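Local coordinates for MdbA protein (Corynebacterium matruchotii ATCC 14266, PDB 6BO0) that is a thiol-disulfide oxidoreductase of the DsbA family that probably forms disulfide bonds in exported proteins by thiol-disulfide exchange, at residues Glu58-Met63 with Phe112-Met117; Val72-Arg77 with Ala193-Gln198. All blocks are in the same frame, centred on the assembly; numbering follows the deposited sequence.

Contact 1 (Glu58-Met63 with Phe112-Met117)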
ATOM      1  N   GLU A  58      -1.460  -2.052 -13.400  1.00 12.96           N
ATOM      2  CA  GLU A  58      -2.648  -2.169 -14.265  0.60 14.44           C
ATOM      3  C   GLU A  58      -3.812  -1.305 -13.830  1.00 14.73           C
ATOM      4  O   GLU A  58      -4.591  -0.847 -14.660  1.00 17.70           O
ATOM      5  CB  GLU A  58      -3.123  -3.624 -14.345  0.60 15.83           C
ATOM      6  CG  GLU A  58      -2.224  -4.524 -15.185  0.60 18.15           C
ATOM      7  CD  GLU A  58      -1.974  -3.961 -16.575  0.60 20.90           C
ATOM      8  OE1 GLU A  58      -2.958  -3.529 -17.209  0.60 28.93           O
ATOM      9  OE2 GLU A  58      -0.808  -3.943 -17.050  0.60 26.34           O
ATOM     10  N   THR A  59      -3.957  -1.097 -12.528  1.00 13.70           N
ATOM     11  CA  THR A  59      -5.159  -0.509 -11.990  1.00 14.46           C
ATOM     12  C   THR A  59      -5.000   0.814 -11.259  1.00 15.75           C
ATOM     13  O   THR A  59      -6.000   1.416 -10.908  1.00 15.98           O
ATOM     14  CB  THR A  59      -5.851  -1.481 -10.990  1.00 14.82           C
ATOM     15  OG1 THR A  59      -4.971  -1.777  -9.895  1.00 15.46           O
ATOM     16  CG2 THR A  59      -6.275  -2.747 -11.696  1.00 15.82           C
ATOM     17  N   ASP A  60      -3.786   1.247 -10.961  1.00 17.21           N
ATOM     18  CA  ASP A  60      -3.652   2.367 -10.026  1.00 19.56           C
ATOM     19  C   ASP A  60      -4.353   3.642 -10.547  1.00 19.00           C
ATOM     20  O   ASP A  60      -4.999   4.318  -9.773  1.00 18.15           O
ATOM     21  CB  ASP A  60      -2.182   2.648  -9.686  1.00 20.96           C
ATOM     22  CG  ASP A  60      -1.601   1.826  -8.436  1.00 23.33           C
ATOM     23  OD1 ASP A  60      -2.289   1.054  -7.734  1.00 21.32           O
ATOM     24  OD2 ASP A  60      -0.375   2.014  -8.125  1.00 30.09           O
ATOM     25  N   ALA A  61      -4.240   3.942 -11.833  1.00 19.81           N
ATOM     26  CA  ALA A  61      -4.844   5.188 -12.346  1.00 20.46           C
ATOM     27  C   ALA A  61      -6.372   5.146 -12.256  1.00 16.80           C
ATOM     28  O   ALA A  61      -7.008   6.098 -11.772  1.00 18.59           O
ATOM     29  CB  ALA A  61      -4.424   5.451 -13.771  1.00 23.99           C
ATOM     30  N   ASP A  62      -6.961   4.003 -12.640  1.00 16.51           N
ATOM     31  CA  ASP A  62      -8.401   3.876 -12.586  1.00 16.83           C
ATOM     32  C   ASP A  62      -8.867   3.874 -11.133  1.00 15.32           C
ATOM     33  O   ASP A  62      -9.886   4.478 -10.792  1.00 16.23           O
ATOM     34  CB  ASP A  62      -8.875   2.629 -13.324  1.00 18.42           C
ATOM     35  CG  ASP A  62      -8.782   2.761 -14.844  1.00 22.52           C
ATOM     36  OD1 ASP A  62      -8.674   3.894 -15.401  1.00 25.41           O
ATOM     37  OD2 ASP A  62      -8.851   1.702 -15.489  1.00 26.03           O
ATOM     38  N   MET A  63      -8.105   3.196 -10.277  1.00 14.62           N
ATOM     39  CA  MET A  63      -8.423   3.170  -8.843  1.00 15.35           C
ATOM     40  C   MET A  63      -8.411   4.593  -8.258  1.00 14.39           C
ATOM     41  O   MET A  63      -9.296   4.967  -7.467  1.00 16.17           O
ATOM     42  CB  MET A  63      -7.445   2.238  -8.131  1.00 15.27           C
ATOM     43  CG  MET A  63      -7.587   2.268  -6.633  1.00 16.03           C
ATOM     44  SD  MET A  63      -6.674   0.978  -5.783  1.00 15.92           S
ATOM     45  CE  MET A  63      -5.018   1.592  -5.885  1.00 20.86           C
ATOM     46  N   PHE A 112       4.655   6.837  -2.547  1.00 10.82           N
ATOM     47  CA  PHE A 112       5.571   5.869  -1.953  1.00 10.58           C
ATOM     48  C   PHE A 112       5.138   4.442  -2.275  1.00 10.79           C
ATOM     49  O   PHE A 112       5.970   3.602  -2.621  1.00 10.50           O
ATOM     50  CB  PHE A 112       5.674   6.106  -0.454  1.00 10.82           C
ATOM     51  CG  PHE A 112       6.826   5.404   0.206  1.00  9.85           C
ATOM     52  CD1 PHE A 112       8.078   5.964   0.207  1.00 10.77           C
ATOM     53  CD2 PHE A 112       6.650   4.194   0.850  1.00 10.76           C
ATOM     54  CE1 PHE A 112       9.142   5.343   0.837  1.00 11.27           C
ATOM     55  CE2 PHE A 112       7.704   3.584   1.518  1.00 11.02           C
ATOM     56  CZ  PHE A 112       8.948   4.165   1.486  1.00 11.27           C
ATOM     57  N   ARG A 113       3.837   4.180  -2.187  1.00 10.96           N
ATOM     58  CA  ARG A 113       3.326   2.851  -2.545  1.00 11.85           C
ATOM     59  C   ARG A 113       3.614   2.544  -4.009  1.00 11.82           C
ATOM     60  O   ARG A 113       4.038   1.432  -4.348  1.00 12.14           O
ATOM     61  CB  ARG A 113       1.832   2.749  -2.236  1.00 12.15           C
ATOM     62  CG  ARG A 113       1.188   1.476  -2.734  1.00 12.15           C
ATOM     63  CD  ARG A 113      -0.256   1.338  -2.318  1.00 11.90           C
ATOM     64  NE  ARG A 113      -0.869   0.156  -2.930  1.00 12.62           N
ATOM     65  CZ  ARG A 113      -1.409   0.114  -4.142  1.00 12.58           C
ATOM     66  NH1 ARG A 113      -1.488   1.194  -4.894  1.00 14.20           N
ATOM     67  NH2 ARG A 113      -1.853  -1.041  -4.615  1.00 14.05           N
ATOM     68  N   THR A 114       3.355   3.506  -4.882  1.00 12.33           N
ATOM     69  CA  THR A 114       3.645   3.324  -6.304  1.00 13.53           C
ATOM     70  C   THR A 114       5.121   3.011  -6.520  1.00 12.36           C
ATOM     71  O   THR A 114       5.483   2.102  -7.277  1.00 13.82           O
ATOM     72  CB  THR A 114       3.227   4.534  -7.128  1.00 16.01           C
ATOM     73  OG1 THR A 114       1.816   4.726  -6.994  1.00 20.69           O
ATOM     74  CG2 THR A 114       3.596   4.354  -8.607  1.00 16.42           C
ATOM     75  N   MET A 115       5.980   3.778  -5.869  1.00 12.26           N
ATOM     76  CA  MET A 115       7.403   3.556  -5.981  1.00 12.32           C
ATOM     77  C   MET A 115       7.786   2.148  -5.536  1.00 11.31           C
ATOM     78  O   MET A 115       8.527   1.454  -6.214  1.00 12.02           O
ATOM     79  CB  MET A 115       8.143   4.653  -5.205  1.00 12.69           C
ATOM     80  CG  MET A 115       9.652   4.518  -5.173  1.00 12.77           C
ATOM     81  SD  MET A 115      10.311   3.331  -4.014  1.00 13.79           S
ATOM     82  CE  MET A 115       9.842   4.064  -2.443  1.00 14.17           C
ATOM     83  N   LEU A 116       7.280   1.717  -4.381  1.00 10.36           N
ATOM     84  CA  LEU A 116       7.671   0.392  -3.875  1.00 10.33           C
ATOM     85  C   LEU A 116       7.257  -0.708  -4.829  1.00 10.34           C
ATOM     86  O   LEU A 116       7.995  -1.678  -5.036  1.00 11.18           O
ATOM     87  CB  LEU A 116       7.038   0.121  -2.520  1.00 10.41           C
ATOM     88  CG  LEU A 116       7.570   0.905  -1.306  1.00 10.18           C
ATOM     89  CD1 LEU A 116       6.699   0.601  -0.107  1.00 11.44           C
ATOM     90  CD2 LEU A 116       9.004   0.567  -1.018  1.00 11.48           C
ATOM     91  N   MET A 117       6.060  -0.603  -5.399  1.00 11.00           N
ATOM     92  CA  MET A 117       5.592  -1.616  -6.337  1.00 11.30           C
ATOM     93  C   MET A 117       6.351  -1.536  -7.657  1.00 12.04           C
ATOM     94  O   MET A 117       6.707  -2.573  -8.231  1.00 12.91           O
ATOM     95  CB  MET A 117       4.082  -1.473  -6.558  1.00 11.69           C
ATOM     96  CG  MET A 117       3.261  -1.880  -5.355  1.00 12.74           C
ATOM     97  SD  MET A 117       3.533  -3.619  -4.903  1.00 12.92           S
ATOM     98  CE  MET A 117       2.169  -3.870  -3.741  1.00 14.76           C
TER
HETATM   99  O   HOH W   1       0.484   4.213  -9.291  1.00 35.38           O
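Asp60 and Thr114 lie level with each other where two helices run nearly antiparallel, at 166°, with their axes still 12.0 Å apart, too far for close helix packing. The helix of Glu58-Met63 begins within the CxxC motif of the thioredoxin fold, Cys49 (here oxidised to S-hydroxycysteine) to Cys52, whereas Phe112-Met117 belongs to the run of helices inserted into that fold in DsbA-like proteins. The gap is spanned by a long side chain and a bridging water, and arginine is well suited to it. Arg113 leaves its helix with CG anti to the backbone N (chi1 173°) and stays extended as far as NE, so that its guanidinium arrives beside the Asp60 carboxylate. There Arg113 NH1 donates to Asp60 OD1 over 3.0 Å, nearly straight at 167°, forming a salt bridge. The oxygen lies at the guanidinium edge, close to its plane, but the two flat groups are strongly turned against each other; NH1 meets the syn side of OD1 from well above the carboxylate plane. The other terminal nitrogen, NH2, is engaged by Glu45 of strand 39-45, so the carboxylates of Glu45 and Asp60 probably balance this buried charge. An aspartate suits position 60: its carboxylate offers two acceptors, and it can be short because Arg113 covers most of the distance. While OD1 takes the arginine, Asp60 OD2 accepts from a water at 2.6 Å, and the same water is hydrogen-bonded to Thr114 OG1 at 2.7 Å. Thr114 OG1 is also bonded to Trp110 O, one turn earlier. One turn beyond Asp60, the flexible, apolar Met63 bends at its last torsion and brings its CE methyl obliquely to 3.7 Å from Arg113 NH1.

Contact 2 (Val72-Arg77 with Ala193-Gln198); sequences VKVNIR and ATWPSQ
Trp195 has chi1 near 80°, placing CG between its backbone N and carbonyl carbon and sending the indole out toward Val72 and Val74. The two valines differ in chi1, -62° in Val72 and 166° in Val74, yet each thereby sets the methyl that touches the ring anti to its own carbonyl carbon: CG1 in the first, CG2 in the second. These methyls meet neighbouring atoms of the six-membered ring. Val72 CG1 comes in at the edge, near the ring plane, 4.5 Å from Trp195 CZ3, and Val74 CG2 approaches Trp195 CH2 obliquely at the same distance, 4.5 Å. Strand 72-78 lies inside the central sheet of the thioredoxin fold, between strands 27-31 and 39-45, and residues 72 and 74 point to the same face of it, where Ile67 of helix 51-68 touches both. Branched valines favour the extended backbone and offer compact methyls; a broad indole can reach the pair of them from a loop near the C terminus. Ile189 also packs on the indole. Pro196 CD lies 3.3 Å above one face of the Trp195 ring, toward the rim, and probably limits the ring's movement. Trp195 and Pro196 sit within a turn closed by Thr194 O, which accepts from both Ser197 N, at 3.0 Å, and Ser197 OG, at 2.7 Å, the short serine side chain folding back onto its own turn.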
ATOM      1  N   VAL A  72     -15.618   4.627  -4.493  1.00 14.92           N
ATOM      2  CA  VAL A  72     -15.092   3.545  -3.697  1.00 14.55           C
ATOM      3  C   VAL A  72     -14.338   4.091  -2.491  1.00 13.97           C
ATOM      4  O   VAL A  72     -13.802   5.215  -2.513  1.00 15.82           O
ATOM      5  CB  VAL A  72     -14.097   2.635  -4.486  1.00 14.63           C
ATOM      6  CG1 VAL A  72     -14.789   1.978  -5.670  1.00 14.73           C
ATOM      7  CG2 VAL A  72     -12.856   3.387  -4.950  1.00 16.02           C
ATOM      8  N   LYS A  73     -14.345   3.262  -1.447  1.00 13.86           N
ATOM      9  CA  LYS A  73     -13.466   3.386  -0.296  0.60 14.79           C
ATOM     10  C   LYS A  73     -12.529   2.193  -0.438  1.00 13.88           C
ATOM     11  O   LYS A  73     -12.974   1.044  -0.402  1.00 14.97           O
ATOM     12  CB  LYS A  73     -14.272   3.259   1.006  0.60 15.89           C
ATOM     13  CG  LYS A  73     -13.441   3.126   2.274  0.60 18.47           C
ATOM     14  CD  LYS A  73     -14.289   2.908   3.511  0.60 21.64           C
ATOM     15  CE  LYS A  73     -14.808   4.221   4.054  0.60 27.65           C
ATOM     16  NZ  LYS A  73     -15.640   4.016   5.274  0.60 32.71           N
ATOM     17  N   VAL A  74     -11.225   2.455  -0.596  1.00 12.98           N
ATOM     18  CA  VAL A  74     -10.250   1.385  -0.784  1.00 12.41           C
ATOM     19  C   VAL A  74      -9.537   1.116   0.531  1.00 12.11           C
ATOM     20  O   VAL A  74      -8.990   2.043   1.159  1.00 14.35           O
ATOM     21  CB  VAL A  74      -9.241   1.724  -1.897  1.00 12.34           C
ATOM     22  CG1 VAL A  74      -8.042   0.785  -1.877  1.00 14.34           C
ATOM     23  CG2 VAL A  74      -9.896   1.693  -3.263  1.00 14.61           C
ATOM     24  N   ASN A  75      -9.552  -0.141   0.930  1.00 11.98           N
ATOM     25  CA  ASN A  75      -8.747  -0.619   2.058  1.00 11.98           C
ATOM     26  C   ASN A  75      -7.547  -1.374   1.520  1.00 11.27           C
ATOM     27  O   ASN A  75      -7.679  -2.502   1.019  1.00 12.31           O
ATOM     28  CB  ASN A  75      -9.587  -1.558   2.906  1.00 12.88           C
ATOM     29  CG  ASN A  75     -10.688  -0.860   3.659  1.00 12.96           C
ATOM     30  OD1 ASN A  75     -10.552   0.271   4.099  1.00 15.32           O
ATOM     31  ND2 ASN A  75     -11.786  -1.576   3.860  1.00 14.20           N
ATOM     32  N   ILE A  76      -6.368  -0.774   1.633  1.00 11.26           N
ATOM     33  CA  ILE A  76      -5.119  -1.463   1.332  1.00 10.62           C
ATOM     34  C   ILE A  76      -4.793  -2.311   2.549  1.00 10.86           C
ATOM     35  O   ILE A  76      -4.596  -1.784   3.647  1.00 11.90           O
ATOM     36  CB  ILE A  76      -3.977  -0.479   1.007  1.00 11.10           C
ATOM     37  CG1 ILE A  76      -4.326   0.425  -0.181  1.00 12.65           C
ATOM     38  CG2 ILE A  76      -2.677  -1.253   0.805  1.00 12.10           C
ATOM     39  CD1 ILE A  76      -4.514  -0.271  -1.499  1.00 13.43           C
ATOM     40  N   ARG A  77      -4.753  -3.623   2.336  1.00 10.88           N
ATOM     41  CA  ARG A  77      -4.546  -4.609   3.388  1.00 10.85           C
ATOM     42  C   ARG A  77      -3.228  -5.340   3.137  1.00 10.46           C
ATOM     43  O   ARG A  77      -3.157  -6.351   2.467  1.00 11.37           O
ATOM     44  CB  ARG A  77      -5.749  -5.551   3.444  1.00 11.13           C
ATOM     45  CG  ARG A  77      -7.000  -4.846   3.926  1.00 11.80           C
ATOM     46  CD  ARG A  77      -8.142  -5.796   4.206  1.00 12.26           C
ATOM     47  NE  ARG A  77      -9.340  -5.117   4.712  1.00 12.92           N
ATOM     48  CZ  ARG A  77      -9.504  -4.690   5.944  1.00 13.34           C
ATOM     49  NH1 ARG A  77      -8.551  -4.877   6.853  1.00 13.72           N
ATOM     50  NH2 ARG A  77     -10.627  -4.085   6.288  1.00 15.45           N
ATOM     51  N   ALA A 193      -7.333  -7.826 -12.331  1.00 18.81           N
ATOM     52  CA  ALA A 193      -6.733  -6.824 -13.200  1.00 23.39           C
ATOM     53  C   ALA A 193      -7.759  -5.866 -13.770  1.00 20.06           C
ATOM     54  O   ALA A 193      -7.378  -4.763 -14.175  1.00 23.48           O
ATOM     55  CB  ALA A 193      -5.975  -7.503 -14.331  1.00 27.75           C
ATOM     56  N   THR A 194      -9.039  -6.273 -13.820  1.00 17.45           N
ATOM     57  CA  THR A 194     -10.092  -5.427 -14.358  1.00 18.28           C
ATOM     58  C   THR A 194     -11.110  -5.031 -13.288  1.00 16.69           C
ATOM     59  O   THR A 194     -12.220  -4.605 -13.617  1.00 17.32           O
ATOM     60  CB  THR A 194     -10.791  -6.107 -15.565  1.00 19.79           C
ATOM     61  OG1 THR A 194     -11.461  -7.281 -15.109  1.00 21.94           O
ATOM     62  CG2 THR A 194      -9.799  -6.498 -16.672  1.00 21.80           C
ATOM     63  N   TRP A 195     -10.751  -5.110 -12.000  1.00 15.37           N
ATOM     64  CA  TRP A 195     -11.755  -4.785 -10.994  1.00 14.28           C
ATOM     65  C   TRP A 195     -12.347  -3.379 -11.123  1.00 13.05           C
ATOM     66  O   TRP A 195     -13.526  -3.214 -10.867  1.00 13.53           O
ATOM     67  CB  TRP A 195     -11.279  -5.088  -9.559  1.00 14.25           C
ATOM     68  CG  TRP A 195     -10.369  -4.066  -8.924  1.00 13.26           C
ATOM     69  CD1 TRP A 195      -9.020  -4.168  -8.761  1.00 13.48           C
ATOM     70  CD2 TRP A 195     -10.736  -2.791  -8.359  1.00 12.85           C
ATOM     71  NE1 TRP A 195      -8.524  -3.074  -8.136  1.00 12.84           N
ATOM     72  CE2 TRP A 195      -9.552  -2.196  -7.888  1.00 12.54           C
ATOM     73  CE3 TRP A 195     -11.939  -2.093  -8.202  1.00 12.96           C
ATOM     74  CZ2 TRP A 195      -9.550  -0.940  -7.276  1.00 13.48           C
ATOM     75  CZ3 TRP A 195     -11.932  -0.861  -7.625  1.00 13.61           C
ATOM     76  CH2 TRP A 195     -10.750  -0.287  -7.161  1.00 13.83           C
ATOM     77  N   PRO A 196     -11.558  -2.363 -11.540  1.00 13.24           N
ATOM     78  CA  PRO A 196     -12.175  -1.041 -11.616  1.00 13.34           C
ATOM     79  C   PRO A 196     -13.368  -1.000 -12.590  1.00 14.46           C
ATOM     80  O   PRO A 196     -14.309  -0.243 -12.367  1.00 15.71           O
ATOM     81  CB  PRO A 196     -11.018  -0.149 -12.065  1.00 14.29           C
ATOM     82  CG  PRO A 196      -9.822  -0.810 -11.425  1.00 14.19           C
ATOM     83  CD  PRO A 196     -10.099  -2.264 -11.725  1.00 13.43           C
ATOM     84  N   SER A 197     -13.339  -1.840 -13.618  1.00 14.70           N
ATOM     85  CA  SER A 197     -14.425  -1.894 -14.585  1.00 16.29           C
ATOM     86  C   SER A 197     -15.722  -2.450 -13.995  1.00 15.58           C
ATOM     87  O   SER A 197     -16.759  -2.400 -14.649  1.00 18.44           O
ATOM     88  CB  SER A 197     -14.015  -2.702 -15.824  1.00 18.61           C
ATOM     89  OG  SER A 197     -13.924  -4.082 -15.578  1.00 19.87           O
ATOM     90  N   GLN A 198     -15.678  -3.010 -12.798  1.00 14.16           N
ATOM     91  CA  GLN A 198     -16.922  -3.426 -12.102  1.00 14.57           C
ATOM     92  C   GLN A 198     -17.663  -2.299 -11.456  1.00 14.85           C
ATOM     93  O   GLN A 198     -18.806  -2.474 -11.057  1.00 17.21           O
ATOM     94  CB  GLN A 198     -16.585  -4.418 -11.023  1.00 17.32           C
ATOM     95  CG  GLN A 198     -15.834  -5.578 -11.584  1.00 23.83           C
ATOM     96  CD  GLN A 198     -16.373  -6.910 -11.255  1.00 19.92           C
ATOM     97  OE1 GLN A 198     -17.431  -7.069 -10.615  1.00 21.52           O
ATOM     98  NE2 GLN A 198     -15.652  -7.902 -11.684  1.00 27.52           N
TER

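The segments alternate along the chain, in the order 58-63, 72-77, 112-117, 193-198, so the two contacts interlock, their centres about 12 Å apart. Helix 51-68 is common ground: it supplies one half of contact 1 and also packs on the loop of contact 2. There Met63 SD lies 3.8 Å from Trp195 CZ2, and Thr59 CG2 and Asp62 CB rest on Pro196. Strand 39-45, helix 51-68 and strand 72-78 form a beta-alpha-beta unit of the thioredoxin fold. The helix that begins within the CxxC motif is thus held to the inserted helices by a salt bridge and a water bridge together with apolar contacts, and to the C-terminal loop by mainly apolar contacts.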